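Replicative DNA helicase (Mycobacterium chimaera, PDB 6RIY) contains an intein, the part crystallised, whose Hedgehog/intein-fold domain probably excises itself from the helicase precursor and joins the flanking chains by protein splicing. Local coordinates at residues W67-G72 with G82-V87; Y49-S54 with R74-L79; L8-G13 with D24-A29; L4-P9 with Y134-G139. All blocks are in the same frame, centred on the assembly; numbering follows the deposited sequence.

Contact 1: W67-G72 with G82-V87; sequences WPTSGG and GADRIV
T69 and I86 form a single beta bridge, a small joint within the all-beta Hedgehog/intein fold between the turn of the hairpin 66-75 and the outermost strand 85-87. It illustrates how two strands that cross nearly at right angles, 95° between their directions, can still share a short backbone pairing. V87 N donates to P68 O over 3.3 Å, and S70 N to R85 O over 2.9 Å. Between them the CA of T69 comes within 3.1 Å of R85 O as a CA-H...O contact.

The tight part is built round I86. It points away from the partner segment overall, though CB still touches P68 O, and the second torsion (chi2 -71°) folds the tip back, bringing CD1 to 3.4 Å from P68 O and 4.0 Å from W67 CB. The indole itself is held elsewhere, by a bond from W67 NE1 to S76 OG and an edge-to-face meeting with H65.

The solvent side is looser. S70 CB only brushes V87 CG2 at 3.8 Å, a water accepts from R85 N, and the guanidinium of R85 leads away.

At the buried end another water spans T69 OG1 and D84 OD1, the latter also in a salt bridge with R80. T69 OG1 further accepts from G71 N in an ST turn and donates to G72 O at 2.6 Å, in the carbonyl plane on a lone pair.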
loop_
_atom_site.group_PDB
_atom_site.type_symbol
_atom_site.label_atom_id
_atom_site.label_comp_id
_atom_site.label_asym_id
_atom_site.label_seq_id
_atom_site.Cartn_x
_atom_site.Cartn_y
_atom_site.Cartn_z
ATOM N N TRP A 67 3.785 -4.858 4.429
ATOM C CA TRP A 67 3.751 -5.388 3.070
ATOM C C TRP A 67 3.774 -6.909 3.145
ATOM O O TRP A 67 4.604 -7.475 3.872
ATOM C CB TRP A 67 4.954 -4.898 2.256
ATOM C CG TRP A 67 5.032 -3.402 2.161
ATOM C CD1 TRP A 67 5.646 -2.559 3.040
ATOM C CD2 TRP A 67 4.462 -2.580 1.138
ATOM N NE1 TRP A 67 5.497 -1.255 2.622
ATOM C CE2 TRP A 67 4.772 -1.242 1.459
ATOM C CE3 TRP A 67 3.726 -2.844 -0.023
ATOM C CZ2 TRP A 67 4.374 -0.171 0.660
ATOM C CZ3 TRP A 67 3.322 -1.776 -0.809
ATOM C CH2 TRP A 67 3.645 -0.457 -0.459
ATOM N N PRO A 68 2.921 -7.600 2.403
ATOM C CA PRO A 68 2.944 -9.073 2.413
ATOM C C PRO A 68 4.025 -9.607 1.485
ATOM O O PRO A 68 3.927 -9.467 0.263
ATOM C CB PRO A 68 1.541 -9.438 1.912
ATOM C CG PRO A 68 1.201 -8.316 0.960
ATOM C CD PRO A 68 1.853 -7.058 1.544
ATOM N N THR A 69 5.046 -10.251 2.055
ATOM C CA THR A 69 6.073 -10.898 1.238
ATOM C C THR A 69 6.045 -12.406 1.434
ATOM O O THR A 69 5.437 -12.931 2.364
ATOM C CB THR A 69 7.484 -10.375 1.545
ATOM O OG1 THR A 69 8.025 -11.057 2.688
ATOM C CG2 THR A 69 7.463 -8.882 1.780
ATOM N N SER A 70 6.737 -13.113 0.540
ATOM C CA SER A 70 6.744 -14.567 0.625
ATOM C C SER A 70 7.427 -15.090 1.882
ATOM O O SER A 70 7.193 -16.241 2.256
ATOM C CB SER A 70 7.429 -15.168 -0.607
ATOM O OG SER A 70 8.775 -14.737 -0.668
ATOM N N GLY A 71 8.275 -14.296 2.528
ATOM C CA GLY A 71 8.919 -14.700 3.760
ATOM C C GLY A 71 8.278 -14.142 5.011
ATOM O O GLY A 71 8.705 -14.481 6.124
ATOM N N GLY A 72 7.272 -13.299 4.868
ATOM C CA GLY A 72 6.583 -12.752 6.020
ATOM C C GLY A 72 6.114 -11.338 5.749
ATOM O O GLY A 72 6.358 -10.762 4.692
ATOM N N GLY A 82 15.718 -7.184 -4.029
ATOM C CA GLY A 82 15.855 -8.543 -4.559
ATOM C C GLY A 82 15.354 -9.660 -3.668
ATOM O O GLY A 82 14.625 -10.542 -4.132
ATOM N N ALA A 83 15.712 -9.633 -2.381
ATOM C CA ALA A 83 15.381 -10.732 -1.480
ATOM C C ALA A 83 13.882 -10.890 -1.247
ATOM O O ALA A 83 13.453 -11.983 -0.858
ATOM C CB ALA A 83 16.084 -10.540 -0.135
ATOM N N ASP A 84 13.083 -9.846 -1.479
ATOM C CA ASP A 84 11.678 -9.818 -1.085
ATOM C C ASP A 84 10.767 -9.766 -2.310
ATOM O O ASP A 84 11.007 -8.985 -3.235
ATOM C CB ASP A 84 11.404 -8.626 -0.161
ATOM C CG ASP A 84 11.917 -8.852 1.255
ATOM O OD1 ASP A 84 11.922 -10.011 1.715
ATOM O OD2 ASP A 84 12.316 -7.867 1.915
ATOM N N ARG A 85 9.746 -10.629 -2.326
ATOM C CA ARG A 85 8.701 -10.632 -3.345
ATOM C C ARG A 85 7.337 -10.521 -2.677
ATOM O O ARG A 85 7.071 -11.204 -1.683
ATOM C CB ARG A 85 8.708 -11.914 -4.188
ATOM C CG ARG A 85 9.833 -12.037 -5.191
ATOM C CD ARG A 85 9.638 -13.284 -6.050
ATOM N NE ARG A 85 10.826 -13.595 -6.833
ATOM C CZ ARG A 85 11.095 -13.066 -8.021
ATOM N NH1 ARG A 85 10.259 -12.190 -8.567
ATOM N NH2 ARG A 85 12.204 -13.415 -8.664
ATOM N N ILE A 86 6.471 -9.695 -3.255
ATOM C CA ILE A 86 5.096 -9.544 -2.782
ATOM C C ILE A 86 4.272 -10.733 -3.267
ATOM O O ILE A 86 4.197 -11.005 -4.471
ATOM C CB ILE A 86 4.487 -8.224 -3.271
ATOM C CG1 ILE A 86 5.302 -7.019 -2.780
ATOM C CG2 ILE A 86 3.033 -8.140 -2.851
ATOM C CD1 ILE A 86 5.190 -6.745 -1.275
ATOM N N VAL A 87 3.624 -11.431 -2.332
ATOM C CA VAL A 87 2.943 -12.688 -2.625
ATOM C C VAL A 87 1.568 -12.679 -1.969
ATOM O O VAL A 87 1.433 -12.287 -0.803
ATOM C CB VAL A 87 3.775 -13.897 -2.143
ATOM C CG1 VAL A 87 2.875 -15.074 -1.795
ATOM C CG2 VAL A 87 4.809 -14.295 -3.203
HETATM O O HOH W 1 10.707 -11.552 3.814
HETATM O O HOH W 2 9.810 -12.473 -0.167
#

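Contact 2: Y49-S54 with R74-L79; sequences YEVEFS and RTSAQL
A77 lies over one face of the Y49 ring, and this CH-pi contact is the centre of an interface made by apolar groups. Within the Hedgehog/intein fold it joins strand 48-53 of a four-stranded antiparallel sheet to the 3-10 turn 76-78 that follows the hairpin 66-75. The CA of A77 sits 3.9 Å from the ring centroid, 21° off the normal, while its methyl is shifted toward the phenol end, with A77 CB 3.6 Å from Y49 CZ. With Y49 CG beside its own backbone N (chi1 -82°), the ring extends along the turn, so that the backbone of S76 and A77 shares the same face. At the root of the ring Y49 CB meets S76 CB at 3.8 Å. Further along, the serine carbon also leans on V51 CG2, at 4.2 Å. V51 then uses its other branch: CG1 touches L79 CD1 at 3.6 Å, the two side chains crossing at about a right angle.

A second shell positions the turn. S76 turns its hydroxyl away from these apolar partners: OG bonds to D62 O, which fixes the residue whose CB does the packing. The turn is closed by Q78 N bonding to T75 O, and R74 NH1 reaches Q78 O at 2.8 Å, tilted from both the carbonyl and the guanidinium plane, tying the strand before the turn to its end.

Farther out, strand 48-53 pairs with strands 58-62 and 107-117, the latter meeting Y49 through R116, while L79 continues the packing onto W67 and T69 of strand 66-69.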
loop_
_atom_site.group_PDB
_atom_site.type_symbol
_atom_site.label_atom_id
_atom_site.label_comp_id
_atom_site.label_asym_id
_atom_site.label_seq_id
_atom_site.Cartn_x
_atom_site.Cartn_y
_atom_site.Cartn_z
ATOM N N TYR A 49 9.241 6.173 3.559
ATOM C CA TYR A 49 10.096 5.399 2.677
ATOM C C TYR A 49 9.524 5.378 1.269
ATOM O O TYR A 49 8.311 5.271 1.084
ATOM C CB TYR A 49 10.232 3.957 3.179
ATOM C CG TYR A 49 11.265 3.801 4.255
ATOM C CD1 TYR A 49 11.079 4.365 5.509
ATOM C CD2 TYR A 49 12.434 3.100 4.017
ATOM C CE1 TYR A 49 12.041 4.232 6.495
ATOM C CE2 TYR A 49 13.394 2.955 4.997
ATOM C CZ TYR A 49 13.193 3.524 6.232
ATOM O OH TYR A 49 14.149 3.381 7.209
ATOM N N GLU A 50 10.404 5.449 0.278
ATOM C CA GLU A 50 10.028 5.240 -1.114
ATOM C C GLU A 50 10.305 3.783 -1.483
ATOM O O GLU A 50 11.459 3.349 -1.479
ATOM C CB GLU A 50 10.809 6.202 -2.002
ATOM C CG GLU A 50 10.504 6.134 -3.467
ATOM C CD GLU A 50 11.065 7.326 -4.210
ATOM O OE1 GLU A 50 10.564 8.449 -4.001
ATOM O OE2 GLU A 50 12.020 7.148 -4.990
ATOM N N VAL A 51 9.253 3.031 -1.794
ATOM C CA VAL A 51 9.366 1.616 -2.132
ATOM C C VAL A 51 9.147 1.470 -3.631
ATOM O O VAL A 51 8.095 1.849 -4.152
ATOM C CB VAL A 51 8.367 0.757 -1.345
ATOM C CG1 VAL A 51 8.678 -0.724 -1.566
ATOM C CG2 VAL A 51 8.391 1.132 0.134
ATOM N N GLU A 52 10.144 0.926 -4.315
ATOM C CA GLU A 52 10.128 0.754 -5.763
ATOM C C GLU A 52 10.009 -0.727 -6.083
ATOM O O GLU A 52 10.770 -1.545 -5.551
ATOM C CB GLU A 52 11.398 1.340 -6.382
ATOM C CG GLU A 52 11.460 1.262 -7.885
ATOM C CD GLU A 52 12.772 1.788 -8.430
ATOM O OE1 GLU A 52 12.729 2.622 -9.358
ATOM O OE2 GLU A 52 13.843 1.371 -7.929
ATOM N N PHE A 53 9.058 -1.065 -6.947
ATOM C CA PHE A 53 8.811 -2.457 -7.307
ATOM C C PHE A 53 9.322 -2.749 -8.706
ATOM O O PHE A 53 9.628 -1.848 -9.481
ATOM C CB PHE A 53 7.326 -2.774 -7.186
ATOM C CG PHE A 53 6.810 -2.593 -5.795
ATOM C CD1 PHE A 53 6.928 -3.612 -4.863
ATOM C CD2 PHE A 53 6.230 -1.397 -5.415
ATOM C CE1 PHE A 53 6.457 -3.451 -3.565
ATOM C CE2 PHE A 53 5.766 -1.217 -4.110
ATOM C CZ PHE A 53 5.878 -2.261 -3.189
ATOM N N SER A 54 9.414 -4.044 -9.022
ATOM C CA SER A 54 9.981 -4.461 -10.297
ATOM C C SER A 54 9.089 -4.130 -11.488
ATOM O O SER A 54 9.562 -4.214 -12.627
ATOM C CB SER A 54 10.268 -5.963 -10.276
ATOM O OG SER A 54 9.099 -6.683 -9.935
ATOM N N ARG A 74 6.557 -7.536 6.210
ATOM C CA ARG A 74 7.680 -6.637 6.443
ATOM C C ARG A 74 7.196 -5.199 6.431
ATOM O O ARG A 74 6.284 -4.851 5.685
ATOM C CB ARG A 74 8.776 -6.810 5.385
ATOM C CG ARG A 74 9.408 -8.193 5.396
ATOM C CD ARG A 74 10.800 -8.188 4.762
ATOM N NE ARG A 74 11.614 -9.301 5.249
ATOM C CZ ARG A 74 12.751 -9.164 5.928
ATOM N NH1 ARG A 74 13.236 -7.958 6.196
ATOM N NH2 ARG A 74 13.416 -10.239 6.331
ATOM N N THR A 75 7.804 -4.370 7.266
ATOM C CA THR A 75 7.533 -2.945 7.169
ATOM C C THR A 75 8.376 -2.340 6.057
ATOM O O THR A 75 9.352 -2.936 5.600
ATOM C CB THR A 75 7.838 -2.238 8.485
ATOM O OG1 THR A 75 9.248 -2.274 8.703
ATOM C CG2 THR A 75 7.134 -2.928 9.638
ATOM N N SER A 76 7.977 -1.143 5.608
ATOM C CA SER A 76 8.734 -0.474 4.553
ATOM C C SER A 76 10.211 -0.400 4.903
ATOM O O SER A 76 11.072 -0.615 4.046
ATOM C CB SER A 76 8.189 0.941 4.311
ATOM O OG SER A 76 6.774 0.975 4.304
ATOM N N ALA A 77 10.519 -0.118 6.171
ATOM C CA ALA A 77 11.904 0.051 6.603
ATOM C C ALA A 77 12.687 -1.256 6.611
ATOM O O ALA A 77 13.918 -1.221 6.702
ATOM C CB ALA A 77 11.945 0.673 7.996
ATOM N N GLN A 78 12.014 -2.399 6.548
ATOM C CA GLN A 78 12.705 -3.679 6.533
ATOM C C GLN A 78 12.762 -4.310 5.149
ATOM O O GLN A 78 13.347 -5.386 5.010
ATOM C CB GLN A 78 12.045 -4.653 7.516
ATOM N N LEU A 79 12.182 -3.683 4.125
ATOM C CA LEU A 79 12.156 -4.302 2.803
ATOM C C LEU A 79 13.553 -4.347 2.184
ATOM O O LEU A 79 14.342 -3.415 2.333
ATOM C CB LEU A 79 11.200 -3.550 1.890
ATOM C CG LEU A 79 9.713 -3.745 2.204
ATOM C CD1 LEU A 79 8.875 -2.839 1.328
ATOM C CD2 LEU A 79 9.298 -5.202 2.016
#

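Contact 3: L8-G13 with D24-A29; sequences LPTPTG and DELLGA
T10 and L26 bring the two backbones closest, CA to CA 4.7 Å, yet they are joined by water rather than by direct pairing: one molecule donates to P9 O at 2.8 Å and accepts from L27 N at 2.9 Å. Beside this bridge the isobutyl group of L27 straddles the chain at P9 and P11. Its first torsion (chi1 -58°) sets CG against P9 O, from where the branches part: CD1 rests on P9 CB at 3.7 Å, and CD2 packs on P11 CD at 3.8 Å.

Such a water-mediated seam joins two pieces of the Hedgehog/intein fold, the short hairpin of strands 7-9 and 14-16 and strand 25-27, an outermost strand of a four-stranded antiparallel sheet. On the buried flank L26 begins by pointing away, but its end returns, so that CD2 reaches L8 CD1 at 3.9 Å. On the exposed flank the E25 chain crosses the P11 ring at about a right angle, leaving OE1 3.5 Å from P11 CG. T10 puts both CB and CG2 against E25 O, while its hydroxyl turns to its own loop: T10 OG1 accepts from G13 N at 2.8 Å in an ST motif.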
loop_
_atom_site.group_PDB
_atom_site.type_symbol
_atom_site.label_atom_id
_atom_site.label_comp_id
_atom_site.label_asym_id
_atom_site.label_seq_id
_atom_site.Cartn_x
_atom_site.Cartn_y
_atom_site.Cartn_z
ATOM N N LEU A 8 -4.914 4.782 -6.059
ATOM C CA LEU A 8 -5.457 3.482 -5.682
ATOM C C LEU A 8 -6.498 3.050 -6.700
ATOM O O LEU A 8 -7.394 3.837 -7.021
ATOM C CB LEU A 8 -6.110 3.548 -4.291
ATOM C CG LEU A 8 -5.247 4.135 -3.178
ATOM C CD1 LEU A 8 -6.059 4.218 -1.881
ATOM C CD2 LEU A 8 -4.014 3.267 -2.977
ATOM N N PRO A 9 -6.446 1.819 -7.212
ATOM C CA PRO A 9 -7.487 1.382 -8.141
ATOM C C PRO A 9 -8.799 1.142 -7.412
ATOM O O PRO A 9 -8.829 0.703 -6.261
ATOM C CB PRO A 9 -6.931 0.072 -8.710
ATOM C CG PRO A 9 -6.102 -0.463 -7.604
ATOM C CD PRO A 9 -5.478 0.745 -6.923
ATOM N N THR A 10 -9.893 1.435 -8.096
ATOM C CA THR A 10 -11.242 1.193 -7.611
ATOM C C THR A 10 -11.988 0.402 -8.667
ATOM O O THR A 10 -11.497 0.237 -9.788
ATOM C CB THR A 10 -11.968 2.516 -7.327
ATOM O OG1 THR A 10 -12.247 3.168 -8.569
ATOM C CG2 THR A 10 -11.099 3.409 -6.465
ATOM N N PRO A 11 -13.180 -0.114 -8.346
ATOM C CA PRO A 11 -13.949 -0.827 -9.383
ATOM C C PRO A 11 -14.237 0.014 -10.618
ATOM O O PRO A 11 -14.324 -0.538 -11.723
ATOM C CB PRO A 11 -15.239 -1.226 -8.651
ATOM C CG PRO A 11 -14.846 -1.345 -7.243
ATOM C CD PRO A 11 -13.798 -0.277 -7.015
ATOM N N THR A 12 -14.362 1.334 -10.472
ATOM C CA THR A 12 -14.660 2.209 -11.599
ATOM C C THR A 12 -13.436 2.914 -12.169
ATOM O O THR A 12 -13.461 3.306 -13.340
ATOM C CB THR A 12 -15.685 3.271 -11.191
ATOM O OG1 THR A 12 -15.130 4.095 -10.162
ATOM C CG2 THR A 12 -16.958 2.613 -10.682
ATOM N N GLY A 13 -12.379 3.099 -11.383
ATOM C CA GLY A 13 -11.211 3.760 -11.929
ATOM C C GLY A 13 -10.055 3.929 -10.967
ATOM O O GLY A 13 -9.419 2.952 -10.559
ATOM N N ASP A 24 -16.149 3.998 0.778
ATOM C CA ASP A 24 -15.643 3.861 -0.581
ATOM C C ASP A 24 -15.184 2.430 -0.838
ATOM O O ASP A 24 -14.758 1.723 0.078
ATOM C CB ASP A 24 -14.460 4.804 -0.815
ATOM C CG ASP A 24 -14.870 6.258 -0.893
ATOM O OD1 ASP A 24 -16.089 6.549 -0.811
ATOM O OD2 ASP A 24 -13.965 7.115 -1.022
ATOM N N GLU A 25 -15.242 2.018 -2.105
ATOM C CA GLU A 25 -14.741 0.716 -2.536
ATOM C C GLU A 25 -13.325 0.859 -3.092
ATOM O O GLU A 25 -13.091 1.647 -4.017
ATOM C CB GLU A 25 -15.655 0.099 -3.594
ATOM C CG GLU A 25 -16.972 -0.418 -3.041
ATOM C CD GLU A 25 -17.745 -1.235 -4.051
ATOM O OE1 GLU A 25 -17.671 -0.918 -5.257
ATOM O OE2 GLU A 25 -18.433 -2.193 -3.636
ATOM N N LEU A 26 -12.391 0.100 -2.527
ATOM C CA LEU A 26 -11.086 -0.144 -3.119
ATOM C C LEU A 26 -11.096 -1.564 -3.681
ATOM O O LEU A 26 -12.161 -2.172 -3.821
ATOM C CB LEU A 26 -9.971 0.071 -2.081
ATOM C CG LEU A 26 -9.882 1.447 -1.406
ATOM C CD1 LEU A 26 -8.866 1.422 -0.264
ATOM C CD2 LEU A 26 -9.543 2.543 -2.417
ATOM N N LEU A 27 -9.920 -2.113 -3.982
ATOM C CA LEU A 27 -9.809 -3.485 -4.460
ATOM C C LEU A 27 -8.995 -4.308 -3.477
ATOM O O LEU A 27 -7.929 -3.881 -3.038
ATOM C CB LEU A 27 -9.145 -3.543 -5.834
ATOM C CG LEU A 27 -9.833 -2.740 -6.935
ATOM C CD1 LEU A 27 -9.065 -2.942 -8.247
ATOM C CD2 LEU A 27 -11.293 -3.148 -7.076
ATOM N N GLY A 28 -9.487 -5.497 -3.155
ATOM C CA GLY A 28 -8.723 -6.422 -2.347
ATOM C C GLY A 28 -7.643 -7.123 -3.141
ATOM O O GLY A 28 -7.470 -6.921 -4.342
ATOM N N ALA A 29 -6.920 -8.004 -2.444
ATOM C CA ALA A 29 -5.827 -8.732 -3.080
ATOM C C ALA A 29 -6.313 -9.653 -4.186
ATOM O O ALA A 29 -5.517 -10.037 -5.050
ATOM C CB ALA A 29 -5.055 -9.546 -2.040
HETATM O O HOH W 3 -7.443 -0.575 -4.175
#

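Contact 4: L4-P9 with Y134-G139; sequences LYTPLP and YLAGRG
P7 and G137 supply the one direct hydrogen bond between strand 7-9 and the end of strand 134-136: G137 N donates to P7 O at 2.8 Å. Within the Hedgehog/intein fold this joins the hairpin of strands 7-9 and 14-16 to that of strands 133-136 and 141-144, parts of the chain near its two ends. A second polar link is indirect, through a water that donates to L135 O at 2.8 Å as well as to P9 O. The strands run roughly antiparallel, but splayed at 135°. Beyond the pair, R138 NH2 bonds to G56 O and T6 OG1 to A3 O.

Apolar contacts fill in between these bonds. L8 sends one branch into the corner made by A136 and Y134: CD2 lies 3.6 Å from A136 CB and 4.0 Å from Y134 CE2, at the edge of the phenol ring and near its plane. Y134 CG stands between the backbone N and the carbonyl carbon (chi1 65°), which turns that edge to the leucine. The P9 ring crosses L135 at about a right angle, its CG 3.7 Å from L135 CB, and its CD comes down on the backbone, 3.3 Å from L135 O.

Proline has no N-H, so P7 and P9 can offer strand 134-136 only carbonyl acceptors; the chemistry implies a join made by one direct amide bond, one water and close hydrocarbon packing.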
loop_
_atom_site.group_PDB
_atom_site.type_symbol
_atom_site.label_atom_id
_atom_site.label_comp_id
_atom_site.label_asym_id
_atom_site.label_seq_id
_atom_site.Cartn_x
_atom_site.Cartn_y
_atom_site.Cartn_z
ATOM N N LEU A 4 -0.588 10.725 0.505
ATOM C CA LEU A 4 -1.887 11.168 -0.001
ATOM C C LEU A 4 -1.988 11.079 -1.512
ATOM O O LEU A 4 -3.095 10.941 -2.044
ATOM C CB LEU A 4 -2.156 12.608 0.410
ATOM C CG LEU A 4 -2.092 12.975 1.894
ATOM C CD1 LEU A 4 -2.685 14.375 2.094
ATOM C CD2 LEU A 4 -2.846 11.943 2.702
ATOM N N TYR A 5 -0.874 11.234 -2.221
ATOM C CA TYR A 5 -0.911 11.260 -3.676
ATOM C C TYR A 5 -0.866 9.872 -4.284
ATOM O O TYR A 5 -0.815 9.762 -5.518
ATOM C CB TYR A 5 0.231 12.113 -4.248
ATOM C CG TYR A 5 1.634 11.781 -3.747
ATOM C CD1 TYR A 5 2.198 10.532 -3.961
ATOM C CD2 TYR A 5 2.403 12.742 -3.105
ATOM C CE1 TYR A 5 3.470 10.234 -3.520
ATOM C CE2 TYR A 5 3.683 12.456 -2.661
ATOM C CZ TYR A 5 4.206 11.199 -2.868
ATOM O OH TYR A 5 5.478 10.907 -2.438
ATOM N N THR A 6 -0.884 8.830 -3.459
ATOM C CA THR A 6 -0.814 7.466 -3.972
ATOM C C THR A 6 -2.090 7.155 -4.734
ATOM O O THR A 6 -3.178 7.266 -4.160
ATOM C CB THR A 6 -0.644 6.438 -2.859
ATOM O OG1 THR A 6 0.479 6.768 -2.029
ATOM C CG2 THR A 6 -0.421 5.049 -3.481
ATOM N N PRO A 7 -2.016 6.799 -6.012
ATOM C CA PRO A 7 -3.228 6.383 -6.725
ATOM C C PRO A 7 -3.618 4.972 -6.311
ATOM O O PRO A 7 -2.771 4.085 -6.194
ATOM C CB PRO A 7 -2.810 6.441 -8.200
ATOM C CG PRO A 7 -1.338 6.164 -8.170
ATOM C CD PRO A 7 -0.815 6.729 -6.862
ATOM N N LEU A 8 -4.914 4.782 -6.059
ATOM C CA LEU A 8 -5.457 3.482 -5.682
ATOM C C LEU A 8 -6.498 3.050 -6.700
ATOM O O LEU A 8 -7.394 3.837 -7.021
ATOM C CB LEU A 8 -6.110 3.548 -4.291
ATOM C CG LEU A 8 -5.247 4.135 -3.178
ATOM C CD1 LEU A 8 -6.059 4.218 -1.881
ATOM C CD2 LEU A 8 -4.014 3.267 -2.977
ATOM N N PRO A 9 -6.446 1.819 -7.212
ATOM C CA PRO A 9 -7.487 1.382 -8.141
ATOM C C PRO A 9 -8.799 1.142 -7.412
ATOM O O PRO A 9 -8.829 0.703 -6.261
ATOM C CB PRO A 9 -6.931 0.072 -8.710
ATOM C CG PRO A 9 -6.102 -0.463 -7.604
ATOM C CD PRO A 9 -5.478 0.745 -6.923
ATOM N N TYR A 134 -5.280 -4.440 0.303
ATOM C CA TYR A 134 -5.857 -3.671 -0.791
ATOM C C TYR A 134 -4.751 -3.382 -1.794
ATOM O O TYR A 134 -3.566 -3.492 -1.478
ATOM C CB TYR A 134 -6.547 -2.374 -0.312
ATOM C CG TYR A 134 -5.663 -1.306 0.321
ATOM C CD1 TYR A 134 -5.336 -1.365 1.669
ATOM C CD2 TYR A 134 -5.169 -0.227 -0.423
ATOM C CE1 TYR A 134 -4.543 -0.404 2.258
ATOM C CE2 TYR A 134 -4.372 0.741 0.161
ATOM C CZ TYR A 134 -4.065 0.648 1.507
ATOM O OH TYR A 134 -3.280 1.600 2.124
ATOM N N LEU A 135 -5.145 -3.023 -3.018
ATOM C CA LEU A 135 -4.168 -2.761 -4.077
ATOM C C LEU A 135 -3.793 -1.287 -4.110
ATOM O O LEU A 135 -4.649 -0.421 -3.930
ATOM C CB LEU A 135 -4.720 -3.165 -5.441
ATOM C CG LEU A 135 -5.244 -4.597 -5.531
ATOM C CD1 LEU A 135 -5.665 -4.918 -6.968
ATOM C CD2 LEU A 135 -4.144 -5.547 -5.046
ATOM N N ALA A 136 -2.516 -1.002 -4.376
ATOM C CA ALA A 136 -2.049 0.382 -4.352
ATOM C C ALA A 136 -1.036 0.640 -5.454
ATOM O O ALA A 136 -0.271 -0.248 -5.840
ATOM C CB ALA A 136 -1.409 0.732 -3.007
ATOM N N GLY A 137 -1.003 1.886 -5.925
ATOM C CA GLY A 137 -0.051 2.296 -6.932
ATOM C C GLY A 137 -0.511 1.916 -8.326
ATOM O O GLY A 137 -1.437 1.128 -8.525
ATOM N N ARG A 138 0.164 2.496 -9.321
ATOM C CA ARG A 138 -0.289 2.295 -10.692
ATOM C C ARG A 138 -0.237 0.822 -11.091
ATOM O O ARG A 138 -1.034 0.375 -11.927
ATOM C CB ARG A 138 0.530 3.165 -11.649
ATOM C CG ARG A 138 1.947 2.717 -11.895
ATOM C CD ARG A 138 2.730 3.859 -12.537
ATOM N NE ARG A 138 4.159 3.584 -12.608
ATOM C CZ ARG A 138 4.859 3.574 -13.734
ATOM N NH1 ARG A 138 4.263 3.840 -14.884
ATOM N NH2 ARG A 138 6.157 3.319 -13.708
ATOM N N GLY A 139 0.674 0.053 -10.497
ATOM C CA GLY A 139 0.754 -1.378 -10.736
ATOM C C GLY A 139 -0.169 -2.240 -9.910
ATOM O O GLY A 139 -0.162 -3.469 -10.071
HETATM O O HOH W 3 -7.443 -0.575 -4.175
#

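Contacts 3 and 4 share L8, P9 and one water, and strand 7-9 is the element common to both; the L27 O to L135 N bond adds a direct tie between them. Contact 4 is the more buried, near the chain's centre and closing a long loop, while contact 3 reaches the surface at E25 and P11. Contacts 1 and 2 lie about 18 Å and 15 Å, centre to centre, from contact 4, and are nested inside that loop; they touch each other through W67 and through D84 beside R74. Both are largely buried, yet contact 1 relies on backbone bonds with waters at its rim, whereas contact 2 packs apolar groups on an aromatic face.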